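Local coordinates for halogenase (Chondromyces crocatus, PDB 3E1T), which probably chlorinates a precursor or intermediate of chondrochloren biosynthesis as a flavin-dependent halogenase that binds FAD, at residues Y288-G302 / Q341-Y355. Numbering follows the deposited sequence.
Sequences YCNTSFWKNGMALVG and QRCFEEFERRYRREY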
loop_
_atom_site.group_PDB
_atom_site.type_symbol
_atom_site.label_atom_id
_atom_site.label_comp_id
_atom_site.label_asym_id
_atom_site.label_seq_id
_atom_site.Cartn_x
_atom_site.Cartn_y
_atom_site.Cartn_z
ATOM N N TYR A 288 8.983 -3.043 3.687
ATOM C CA TYR A 288 10.087 -3.746 3.007
ATOM C C TYR A 288 10.122 -3.385 1.538
ATOM O O TYR A 288 9.165 -2.829 1.004
ATOM C CB TYR A 288 9.953 -5.279 3.149
ATOM C CG TYR A 288 8.597 -5.795 2.748
ATOM C CD1 TYR A 288 8.239 -5.889 1.411
ATOM C CD2 TYR A 288 7.657 -6.171 3.719
ATOM C CE1 TYR A 288 6.978 -6.341 1.032
ATOM C CE2 TYR A 288 6.391 -6.626 3.347
ATOM C CZ TYR A 288 6.064 -6.697 1.996
ATOM O OH TYR A 288 4.817 -7.127 1.609
ATOM N N CYS A 289 11.231 -3.718 0.895
ATOM C CA CYS A 289 11.367 -3.585 -0.543
ATOM C C CYS A 289 12.198 -4.773 -1.009
ATOM O O CYS A 289 13.054 -5.268 -0.280
ATOM C CB CYS A 289 12.042 -2.263 -0.913
ATOM S SG CYS A 289 12.046 -1.842 -2.689
ATOM N N ASN A 290 11.931 -5.240 -2.223
ATOM C CA ASN A 290 12.712 -6.317 -2.811
ATOM C C ASN A 290 13.913 -5.803 -3.593
ATOM O O ASN A 290 13.870 -4.707 -4.156
ATOM C CB ASN A 290 11.809 -7.200 -3.676
ATOM C CG ASN A 290 11.178 -8.332 -2.880
ATOM O OD1 ASN A 290 11.685 -9.448 -2.883
ATOM N ND2 ASN A 290 10.077 -8.041 -2.166
ATOM N N THR A 291 14.994 -6.588 -3.624
ATOM C CA THR A 291 16.206 -6.220 -4.382
ATOM C C THR A 291 15.981 -6.189 -5.888
ATOM O O THR A 291 16.768 -5.586 -6.631
ATOM C CB THR A 291 17.415 -7.147 -4.073
ATOM O OG1 THR A 291 17.015 -8.513 -4.207
ATOM C CG2 THR A 291 17.914 -6.917 -2.643
ATOM N N SER A 292 14.905 -6.830 -6.335
ATOM C CA SER A 292 14.534 -6.845 -7.749
ATOM C C SER A 292 13.037 -7.055 -7.871
ATOM O O SER A 292 12.451 -7.767 -7.052
ATOM C CB SER A 292 15.268 -7.972 -8.489
ATOM O OG SER A 292 15.027 -7.891 -9.897
ATOM N N PHE A 293 12.432 -6.426 -8.876
ATOM C CA PHE A 293 10.989 -6.579 -9.148
ATOM C C PHE A 293 10.688 -7.465 -10.365
ATOM O O PHE A 293 9.523 -7.766 -10.637
ATOM C CB PHE A 293 10.291 -5.220 -9.339
ATOM C CG PHE A 293 10.345 -4.309 -8.129
ATOM C CD1 PHE A 293 10.497 -4.818 -6.839
ATOM C CD2 PHE A 293 10.195 -2.934 -8.286
ATOM C CE1 PHE A 293 10.532 -3.962 -5.724
ATOM C CE2 PHE A 293 10.240 -2.079 -7.178
ATOM C CZ PHE A 293 10.399 -2.602 -5.899
ATOM N N TRP A 294 11.729 -7.878 -11.090
ATOM C CA TRP A 294 11.563 -8.833 -12.199
ATOM C C TRP A 294 12.848 -9.638 -12.454
ATOM O O TRP A 294 13.941 -9.241 -12.031
ATOM C CB TRP A 294 11.138 -8.103 -13.474
ATOM C CG TRP A 294 12.241 -7.329 -14.102
ATOM C CD1 TRP A 294 12.757 -6.142 -13.670
ATOM C CD2 TRP A 294 12.975 -7.683 -15.283
ATOM N NE1 TRP A 294 13.765 -5.734 -14.510
ATOM C CE2 TRP A 294 13.918 -6.660 -15.510
ATOM C CE3 TRP A 294 12.915 -8.758 -16.180
ATOM C CZ2 TRP A 294 14.808 -6.685 -16.592
ATOM C CZ3 TRP A 294 13.796 -8.777 -17.262
ATOM C CH2 TRP A 294 14.732 -7.752 -17.451
ATOM N N LYS A 295 12.735 -10.768 -13.138
ATOM C CA LYS A 295 13.966 -11.473 -13.537
ATOM C C LYS A 295 14.020 -11.837 -15.024
ATOM O O LYS A 295 14.700 -11.159 -15.806
ATOM C CB LYS A 295 14.295 -12.652 -12.601
ATOM C CG LYS A 295 13.248 -13.739 -12.530
ATOM C CD LYS A 295 13.816 -15.035 -11.934
ATOM C CE LYS A 295 15.233 -15.338 -12.441
ATOM N NZ LYS A 295 15.643 -16.769 -12.261
ATOM N N ASN A 296 13.317 -12.890 -15.412
ATOM C CA ASN A 296 13.177 -13.283 -16.813
ATOM C C ASN A 296 11.904 -14.089 -16.846
ATOM O O ASN A 296 11.861 -15.206 -16.324
ATOM C CB ASN A 296 14.367 -14.123 -17.309
ATOM C CG ASN A 296 15.382 -13.309 -18.122
ATOM O OD1 ASN A 296 15.141 -12.148 -18.494
ATOM N ND2 ASN A 296 16.522 -13.922 -18.409
ATOM N N GLY A 297 10.854 -13.481 -17.391
ATOM C CA GLY A 297 9.529 -14.080 -17.415
ATOM C C GLY A 297 8.718 -13.945 -16.135
ATOM O O GLY A 297 7.592 -14.421 -16.075
ATOM N N MET A 298 9.279 -13.321 -15.101
ATOM C CA MET A 298 8.550 -13.142 -13.841
ATOM C C MET A 298 8.649 -11.704 -13.360
ATOM O O MET A 298 9.646 -11.028 -13.620
ATOM C CB MET A 298 9.053 -14.108 -12.763
ATOM C CG MET A 298 8.182 -14.196 -11.498
ATOM S SD MET A 298 8.832 -15.466 -10.428
ATOM C CE MET A 298 7.956 -15.227 -8.864
ATOM N N ALA A 299 7.603 -11.241 -12.679
ATOM C CA ALA A 299 7.586 -9.913 -12.051
ATOM C C ALA A 299 6.841 -9.950 -10.719
ATOM O O ALA A 299 6.047 -10.862 -10.475
ATOM C CB ALA A 299 6.963 -8.907 -12.961
ATOM N N LEU A 300 7.097 -8.956 -9.862
ATOM C CA LEU A 300 6.378 -8.824 -8.591
ATOM C C LEU A 300 5.601 -7.516 -8.621
ATOM O O LEU A 300 6.120 -6.466 -9.030
ATOM C CB LEU A 300 7.333 -8.842 -7.383
ATOM C CG LEU A 300 8.454 -9.884 -7.284
ATOM C CD1 LEU A 300 9.510 -9.497 -6.225
ATOM C CD2 LEU A 300 7.888 -11.277 -7.002
ATOM N N VAL A 301 4.346 -7.578 -8.203
ATOM C CA VAL A 301 3.533 -6.354 -8.123
ATOM C C VAL A 301 2.906 -6.255 -6.749
ATOM O O VAL A 301 2.686 -7.275 -6.081
ATOM C CB VAL A 301 2.428 -6.259 -9.236
ATOM C CG1 VAL A 301 3.021 -6.281 -10.635
ATOM C CG2 VAL A 301 1.432 -7.336 -9.091
ATOM N N GLY A 302 2.628 -5.025 -6.323
ATOM C CA GLY A 302 1.926 -4.789 -5.078
ATOM C C GLY A 302 2.740 -5.184 -3.868
ATOM O O GLY A 302 3.957 -5.050 -3.877
ATOM N N GLN A 341 13.722 -6.568 -21.714
ATOM C CA GLN A 341 14.585 -5.781 -20.843
ATOM C C GLN A 341 14.173 -4.311 -20.770
ATOM O O GLN A 341 14.059 -3.771 -19.675
ATOM C CB GLN A 341 16.057 -5.912 -21.222
ATOM C CG GLN A 341 16.983 -5.376 -20.148
ATOM C CD GLN A 341 18.343 -6.023 -20.173
ATOM O OE1 GLN A 341 19.214 -5.625 -20.944
ATOM N NE2 GLN A 341 18.540 -7.024 -19.316
ATOM N N ARG A 342 13.947 -3.672 -21.922
ATOM C CA ARG A 342 13.549 -2.261 -21.945
ATOM C C ARG A 342 12.238 -2.027 -21.201
ATOM O O ARG A 342 12.124 -1.073 -20.430
ATOM C CB ARG A 342 13.467 -1.696 -23.374
ATOM C CG ARG A 342 12.993 -0.244 -23.418
ATOM C CD ARG A 342 13.290 0.471 -24.735
ATOM N NE ARG A 342 13.359 1.922 -24.535
ATOM C CZ ARG A 342 13.396 2.839 -25.504
ATOM N NH1 ARG A 342 13.370 2.483 -26.789
ATOM N NH2 ARG A 342 13.453 4.127 -25.181
ATOM N N CYS A 343 11.268 -2.911 -21.413
ATOM C CA CYS A 343 9.943 -2.749 -20.823
ATOM C C CYS A 343 9.876 -3.045 -19.312
ATOM O O CYS A 343 9.191 -2.334 -18.568
ATOM C CB CYS A 343 8.910 -3.564 -21.600
ATOM S SG CYS A 343 8.481 -2.784 -23.176
ATOM N N PHE A 344 10.583 -4.080 -18.865
ATOM C CA PHE A 344 10.565 -4.429 -17.448
ATOM C C PHE A 344 11.542 -3.575 -16.627
ATOM O O PHE A 344 11.327 -3.357 -15.433
ATOM C CB PHE A 344 10.770 -5.926 -17.246
ATOM C CG PHE A 344 9.550 -6.752 -17.581
ATOM C CD1 PHE A 344 8.642 -7.101 -16.588
ATOM C CD2 PHE A 344 9.304 -7.161 -18.892
ATOM C CE1 PHE A 344 7.506 -7.867 -16.885
ATOM C CE2 PHE A 344 8.176 -7.919 -19.211
ATOM C CZ PHE A 344 7.271 -8.283 -18.200
ATOM N N GLU A 345 12.587 -3.064 -17.272
ATOM C CA GLU A 345 13.454 -2.071 -16.646
ATOM C C GLU A 345 12.695 -0.767 -16.412
ATOM O O GLU A 345 12.883 -0.116 -15.386
ATOM C CB GLU A 345 14.698 -1.808 -17.491
ATOM C CG GLU A 345 15.801 -2.828 -17.295
ATOM C CD GLU A 345 17.023 -2.532 -18.152
ATOM O OE1 GLU A 345 16.858 -1.943 -19.258
ATOM O OE2 GLU A 345 18.149 -2.893 -17.717
ATOM N N GLU A 346 11.827 -0.406 -17.355
ATOM C CA GLU A 346 10.976 0.775 -17.221
ATOM C C GLU A 346 9.956 0.621 -16.098
ATOM O O GLU A 346 9.712 1.553 -15.332
ATOM C CB GLU A 346 10.263 1.080 -18.540
ATOM C CG GLU A 346 9.553 2.445 -18.576
ATOM C CD GLU A 346 10.517 3.635 -18.537
ATOM O OE1 GLU A 346 11.750 3.444 -18.384
ATOM O OE2 GLU A 346 10.035 4.779 -18.646
ATOM N N PHE A 347 9.344 -0.558 -16.031
ATOM C CA PHE A 347 8.455 -0.917 -14.958
ATOM C C PHE A 347 9.103 -0.714 -13.565
ATOM O O PHE A 347 8.550 -0.005 -12.733
ATOM C CB PHE A 347 8.025 -2.377 -15.151
ATOM C CG PHE A 347 7.712 -3.102 -13.871
ATOM C CD1 PHE A 347 6.754 -2.618 -12.991
ATOM C CD2 PHE A 347 8.366 -4.280 -13.559
ATOM C CE1 PHE A 347 6.449 -3.297 -11.826
ATOM C CE2 PHE A 347 8.079 -4.960 -12.399
ATOM C CZ PHE A 347 7.103 -4.465 -11.522
ATOM N N GLU A 348 10.254 -1.345 -13.326
ATOM C CA GLU A 348 10.959 -1.225 -12.047
ATOM C C GLU A 348 11.369 0.222 -11.730
ATOM O O GLU A 348 11.210 0.689 -10.595
ATOM C CB GLU A 348 12.162 -2.174 -11.983
ATOM C CG GLU A 348 12.777 -2.260 -10.572
ATOM C CD GLU A 348 13.579 -3.507 -10.305
ATOM O OE1 GLU A 348 14.553 -3.416 -9.519
ATOM O OE2 GLU A 348 13.218 -4.590 -10.821
ATOM N N ARG A 349 11.855 0.937 -12.743
ATOM C CA ARG A 349 12.281 2.318 -12.578
ATOM C C ARG A 349 11.121 3.197 -12.100
ATOM O O ARG A 349 11.243 3.881 -11.100
ATOM C CB ARG A 349 12.853 2.849 -13.898
ATOM C CG ARG A 349 13.515 4.206 -13.782
ATOM C CD ARG A 349 13.874 4.771 -15.173
ATOM N NE ARG A 349 12.683 5.097 -15.964
ATOM C CZ ARG A 349 12.051 6.274 -15.929
ATOM N NH1 ARG A 349 12.481 7.252 -15.131
ATOM N NH2 ARG A 349 10.984 6.472 -16.691
ATOM N N ARG A 350 9.997 3.142 -12.810
ATOM C CA ARG A 350 8.782 3.877 -12.467
ATOM C C ARG A 350 8.208 3.497 -11.096
ATOM O O ARG A 350 7.778 4.365 -10.333
ATOM C CB ARG A 350 7.721 3.612 -13.528
ATOM C CG ARG A 350 7.344 4.768 -14.417
ATOM C CD ARG A 350 8.300 4.948 -15.552
ATOM N NE ARG A 350 7.588 5.353 -16.760
ATOM C CZ ARG A 350 7.260 6.600 -17.080
ATOM N NH1 ARG A 350 7.572 7.627 -16.286
ATOM N NH2 ARG A 350 6.616 6.820 -18.211
ATOM N N TYR A 351 8.181 2.197 -10.812
ATOM C CA TYR A 351 7.646 1.667 -9.557
ATOM C C TYR A 351 8.489 2.136 -8.356
ATOM O O TYR A 351 7.941 2.583 -7.343
ATOM C CB TYR A 351 7.595 0.135 -9.643
ATOM C CG TYR A 351 6.802 -0.624 -8.557
ATOM C CD1 TYR A 351 6.020 0.031 -7.601
ATOM C CD2 TYR A 351 6.817 -2.014 -8.538
ATOM C CE1 TYR A 351 5.295 -0.691 -6.635
ATOM C CE2 TYR A 351 6.110 -2.748 -7.571
ATOM C CZ TYR A 351 5.343 -2.082 -6.635
ATOM O OH TYR A 351 4.637 -2.819 -5.706
ATOM N N ARG A 352 9.806 2.013 -8.470
ATOM C CA ARG A 352 10.734 2.452 -7.428
ATOM C C ARG A 352 10.630 3.973 -7.211
ATOM O O ARG A 352 10.794 4.457 -6.092
ATOM C CB ARG A 352 12.177 2.077 -7.787
ATOM C CG ARG A 352 12.497 0.602 -7.616
ATOM C CD ARG A 352 13.991 0.257 -7.788
ATOM N NE ARG A 352 14.161 -1.184 -7.605
ATOM C CZ ARG A 352 14.201 -1.802 -6.425
ATOM N NH1 ARG A 352 14.151 -1.107 -5.292
ATOM N NH2 ARG A 352 14.314 -3.126 -6.373
ATOM N N ARG A 353 10.354 4.712 -8.284
ATOM C CA ARG A 353 10.188 6.161 -8.191
ATOM C C ARG A 353 8.979 6.519 -7.339
ATOM O O ARG A 353 9.087 7.377 -6.460
ATOM C CB ARG A 353 10.086 6.807 -9.572
ATOM C CG ARG A 353 11.421 6.936 -10.235
ATOM C CD ARG A 353 11.329 7.189 -11.734
ATOM N NE ARG A 353 11.030 8.581 -12.068
ATOM C CZ ARG A 353 11.903 9.586 -12.013
ATOM N NH1 ARG A 353 13.149 9.389 -11.602
ATOM N NH2 ARG A 353 11.526 10.808 -12.356
ATOM N N GLU A 354 7.846 5.855 -7.583
ATOM C CA GLU A 354 6.627 6.140 -6.839
ATOM C C GLU A 354 6.709 5.630 -5.385
ATOM O O GLU A 354 6.272 6.321 -4.458
ATOM C CB GLU A 354 5.398 5.575 -7.562
ATOM C CG GLU A 354 4.046 5.928 -6.916
ATOM C CD GLU A 354 3.606 7.407 -7.102
ATOM O OE1 GLU A 354 4.310 8.218 -7.756
ATOM O OE2 GLU A 354 2.527 7.746 -6.583
ATOM N N TYR A 355 7.260 4.430 -5.206
ATOM C CA TYR A 355 7.522 3.867 -3.876
ATOM C C TYR A 355 8.476 4.768 -3.074
ATOM O O TYR A 355 8.232 5.031 -1.888
ATOM C CB TYR A 355 8.087 2.442 -3.993
ATOM C CG TYR A 355 8.743 1.896 -2.741
ATOM C CD1 TYR A 355 7.983 1.292 -1.729
ATOM C CD2 TYR A 355 10.130 1.958 -2.578
ATOM C CE1 TYR A 355 8.604 0.778 -0.572
ATOM C CE2 TYR A 355 10.752 1.456 -1.426
ATOM C CZ TYR A 355 9.983 0.878 -0.439
ATOM O OH TYR A 355 10.606 0.378 0.669
HETATM O O HOH W 1 9.431 0.041 2.986
HETATM O O HOH W 2 16.792 -4.351 -9.344
#
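Trp-294 and Phe-293, neighbours in the loop between strands 288-290 and 298-300, carry most of the contact with helix 341-355 and show how two adjacent aromatics can fasten a strand-loop-strand segment along a helix. Trp-294 lays its indole against the backbone and base of Phe-344: CB of Phe-344 sits over the middle of one indole face, 3.6 Å from the centroid of the five-membered ring, a CH-pi contact. The far rim of the indole, at CH2, reaches CA of Gln-341.

Phe-293 slots its ring between two helix side chains. On one face the guanidinium of Arg-352 lies flat, planes 5° apart and CZ 4.2 Å from the ring centroid, a cation-pi stack; over the opposite face comes the CD2-CE2 side of the Tyr-351 ring, CD2 of Tyr-351 3.5 Å from CD2 of Phe-293, the two rings meeting obliquely. The backbone amide of Phe-293 donates to Glu-348 OE2 (N to OE2 2.8 Å), meeting that oxygen from above the carboxylate plane. An extended Glu-348 chain, with CG anti to the backbone N (chi1 -170°), carries the carboxylate to this amide, while its OE1 takes a side-on salt bridge from both NE and NH2 of Arg-352, one turn further along the helix.

Arg-352 NH2 also donates a hydrogen bond to Asn-290 O (NH2 to O 2.8 Å), close to the guanidinium plane; together these edge bonds fix the group's rotation against the ring. Replacing Arg-352 by alanine would probably leave Asn-290 O and the Glu-348 carboxylate without their charged partner and strip the cation from one face of Phe-293.

The helix packs along strand 298-300, 9° between axes, an outermost strand of the parallel sheet in the FAD-binding, Rossmann-like part. Helix 315-333 packs beside Phe-347 and Tyr-351, helix 467-477 meets Arg-352, and Gly-302, just past the strand, touches FAD.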